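Local coordinates for lactococcus lactis MG1363 DpsA (Lactococcus lactis, PDB 1ZS3), which probably binds DNA as a dodecameric Dps protein and takes part in protection against oxidative stress, at residues L114-I119 / L166-A171. Numbering follows the deposited sequence.
Sequences LLESFI and LGKSVA
Leu-166, the first residue after helix 142-165, pushes its isobutyl group against the side of helix 111-138 and sets both methyls against Leu-115, with CD1 reaching on to Ile-119, one turn further along. Leu-166 CD2 packs on Leu-115 CB at 3.9 Å and on Leu-115 CD2 at 4.0 Å, the two leucines crossing at a slant. The other methyl, Leu-166 CD1, lies equally close to Leu-115 CB and meets Ile-119 CD1 tip to tip at 3.9 Å. CG of Leu-166 stands opposite its own carbonyl carbon (chi1 -65°); from there CD1 continues the chain away from CA (chi2 172°) toward Ile-119, while CD2 branches off over Leu-115. Leu-115 also touches Leu-162, so the apolar patch continues the pairing of the last two long helices in the Dps four-helix bundle, and it meets Asp-165 at the helix end. Helix 142-165 finishes in a Schellman motif, with Gly-167 at positive phi as its C-prime residue; there the chain reverses and carries Lys-168 back alongside helix 111-138. Phe-173 touches Ile-119, Glu-116 and Lys-168. Beyond the turn the contact is looser and more polar. The extended Glu-116 chain, its CG anti to the backbone N (chi1 -151°), brings OE1 to the bent chain of Lys-168, 4.0 Å from Lys-168 CE. Glu-116 OE1 stays 4.5 Å from Lys-168 NZ, an attraction of opposite charges too long for a salt bridge.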
ATOM      1  N   LEU A 114       0.648 -29.527  24.602  1.00 52.16           N
ATOM      2  CA  LEU A 114      -0.455 -28.750  24.029  1.00 51.64           C
ATOM      3  C   LEU A 114      -0.595 -29.063  22.555  1.00 51.20           C
ATOM      4  O   LEU A 114      -1.686 -29.283  22.069  1.00 51.72           O
ATOM      5  CB  LEU A 114      -0.190 -27.264  24.226  1.00 51.31           C
ATOM      6  CG  LEU A 114      -0.314 -26.816  25.689  1.00 51.95           C
ATOM      7  CD1 LEU A 114       0.564 -25.626  25.900  1.00 52.83           C
ATOM      8  CD2 LEU A 114      -1.761 -26.466  25.999  1.00 51.95           C
ATOM      9  N   LEU A 115       0.527 -29.104  21.842  1.00 50.81           N
ATOM     10  CA  LEU A 115       0.498 -29.321  20.393  1.00 50.40           C
ATOM     11  C   LEU A 115      -0.088 -30.650  20.085  1.00 50.55           C
ATOM     12  O   LEU A 115      -0.942 -30.766  19.206  1.00 50.60           O
ATOM     13  CB  LEU A 115       1.887 -29.215  19.792  1.00 50.16           C
ATOM     14  CG  LEU A 115       2.105 -27.835  19.158  1.00 50.92           C
ATOM     15  CD1 LEU A 115       1.960 -26.702  20.146  1.00 51.50           C
ATOM     16  CD2 LEU A 115       3.439 -27.773  18.504  1.00 52.69           C
ATOM     17  N   GLU A 116       0.344 -31.651  20.834  1.00 50.74           N
ATOM     18  CA  GLU A 116      -0.132 -33.018  20.658  1.00 50.93           C
ATOM     19  C   GLU A 116      -1.653 -33.167  20.887  1.00 49.45           C
ATOM     20  O   GLU A 116      -2.318 -33.927  20.193  1.00 49.69           O
ATOM     21  CB  GLU A 116       0.655 -33.924  21.581  1.00 52.22           C
ATOM     22  CG  GLU A 116       0.797 -35.341  21.055  1.00 55.19           C
ATOM     23  CD  GLU A 116       1.951 -36.070  21.701  1.00 58.38           C
ATOM     24  OE1 GLU A 116       3.059 -36.131  21.082  1.00 60.07           O
ATOM     25  OE2 GLU A 116       1.740 -36.533  22.850  1.00 60.78           O
ATOM     26  N   SER A 117      -2.197 -32.407  21.820  1.00 47.49           N
ATOM     27  CA  SER A 117      -3.618 -32.396  22.068  1.00 46.57           C
ATOM     28  C   SER A 117      -4.389 -31.775  20.925  1.00 46.01           C
ATOM     29  O   SER A 117      -5.540 -32.170  20.682  1.00 47.18           O
ATOM     30  CB  SER A 117      -3.903 -31.656  23.349  1.00 46.70           C
ATOM     31  OG  SER A 117      -4.042 -30.274  23.119  1.00 46.73           O
ATOM     32  N   PHE A 118      -3.767 -30.832  20.208  1.00 44.11           N
ATOM     33  CA  PHE A 118      -4.426 -30.203  19.079  1.00 41.19           C
ATOM     34  C   PHE A 118      -4.370 -31.064  17.859  1.00 40.23           C
ATOM     35  O   PHE A 118      -5.255 -30.942  17.038  1.00 38.14           O
ATOM     36  CB  PHE A 118      -3.838 -28.831  18.809  1.00 40.21           C
ATOM     37  CG  PHE A 118      -4.255 -27.807  19.808  1.00 37.81           C
ATOM     38  CD1 PHE A 118      -5.577 -27.549  20.038  1.00 36.69           C
ATOM     39  CD2 PHE A 118      -3.323 -27.133  20.546  1.00 36.89           C
ATOM     40  CE1 PHE A 118      -5.959 -26.596  20.968  1.00 36.95           C
ATOM     41  CE2 PHE A 118      -3.693 -26.193  21.479  1.00 37.09           C
ATOM     42  CZ  PHE A 118      -5.012 -25.931  21.698  1.00 36.78           C
ATOM     43  N   ILE A 119      -3.394 -31.958  17.772  1.00 40.49           N
ATOM     44  CA  ILE A 119      -3.304 -32.818  16.575  1.00 41.57           C
ATOM     45  C   ILE A 119      -4.465 -33.760  16.637  1.00 42.75           C
ATOM     46  O   ILE A 119      -5.124 -33.995  15.634  1.00 42.78           O
ATOM     47  CB  ILE A 119      -1.986 -33.623  16.509  1.00 41.43           C
ATOM     48  CG1 ILE A 119      -0.824 -32.672  16.218  1.00 41.58           C
ATOM     49  CG2 ILE A 119      -2.057 -34.699  15.434  1.00 42.02           C
ATOM     50  CD1 ILE A 119       0.504 -33.228  16.544  1.00 41.15           C
ATOM     51  N   LEU A 166       6.774 -30.737  16.162  1.00 49.87           N
ATOM     52  CA  LEU A 166       7.177 -31.649  17.246  1.00 50.81           C
ATOM     53  C   LEU A 166       8.207 -32.657  16.714  1.00 51.70           C
ATOM     54  O   LEU A 166       8.588 -33.596  17.406  1.00 52.17           O
ATOM     55  CB  LEU A 166       5.935 -32.434  17.772  1.00 50.60           C
ATOM     56  CG  LEU A 166       4.804 -31.643  18.462  1.00 50.15           C
ATOM     57  CD1 LEU A 166       3.622 -32.531  18.718  1.00 49.25           C
ATOM     58  CD2 LEU A 166       5.288 -31.048  19.763  1.00 50.36           C
ATOM     59  N   GLY A 167       8.682 -32.444  15.488  1.00 52.76           N
ATOM     60  CA  GLY A 167       9.756 -33.231  14.912  1.00 53.60           C
ATOM     61  C   GLY A 167       9.228 -34.469  14.218  1.00 54.95           C
ATOM     62  O   GLY A 167       9.984 -35.291  13.744  1.00 54.75           O
ATOM     63  N   LYS A 168       7.914 -34.599  14.190  1.00 56.99           N
ATOM     64  CA  LYS A 168       7.235 -35.814  13.701  1.00 58.49           C
ATOM     65  C   LYS A 168       6.695 -35.647  12.276  1.00 58.42           C
ATOM     66  O   LYS A 168       6.354 -34.563  11.833  1.00 58.01           O
ATOM     67  CB  LYS A 168       6.057 -36.214  14.627  1.00 59.33           C
ATOM     68  CG  LYS A 168       6.395 -36.288  16.154  1.00 61.31           C
ATOM     69  CD  LYS A 168       5.876 -37.591  16.853  1.00 63.54           C
ATOM     70  CE  LYS A 168       5.678 -37.445  18.373  1.00 63.16           C
ATOM     71  NZ  LYS A 168       6.944 -36.993  19.043  1.00 63.38           N
ATOM     72  N   SER A 169       6.634 -36.781  11.576  1.00 59.20           N
ATOM     73  CA  SER A 169       5.854 -36.930  10.351  1.00 60.02           C
ATOM     74  C   SER A 169       4.383 -36.976  10.722  1.00 60.79           C
ATOM     75  O   SER A 169       4.018 -37.380  11.822  1.00 60.75           O
ATOM     76  CB  SER A 169       6.244 -38.213   9.599  1.00 59.68           C
ATOM     77  OG  SER A 169       7.032 -37.877   8.470  1.00 59.99           O
ATOM     78  N   VAL A 170       3.532 -36.637   9.764  1.00 61.37           N
ATOM     79  CA  VAL A 170       2.102 -36.787   9.974  1.00 62.00           C
ATOM     80  C   VAL A 170       1.845 -38.308  10.189  1.00 62.59           C
ATOM     81  O   VAL A 170       1.138 -38.690  11.128  1.00 62.69           O
ATOM     82  CB  VAL A 170       1.261 -36.120   8.809  1.00 61.85           C
ATOM     83  CG1 VAL A 170       0.904 -37.138   7.665  1.00 61.60           C
ATOM     84  CG2 VAL A 170       0.012 -35.509   9.371  1.00 61.86           C
ATOM     85  N   ALA A 171       2.558 -39.144   9.400  1.00 62.85           N
ATOM     86  CA  ALA A 171       2.421 -40.615   9.409  1.00 63.31           C
ATOM     87  C   ALA A 171       2.542 -41.238  10.817  1.00 63.33           C
ATOM     88  O   ALA A 171       1.883 -42.263  11.090  1.00 63.92           O
ATOM     89  CB  ALA A 171       3.449 -41.270   8.450  1.00 63.55           C
TER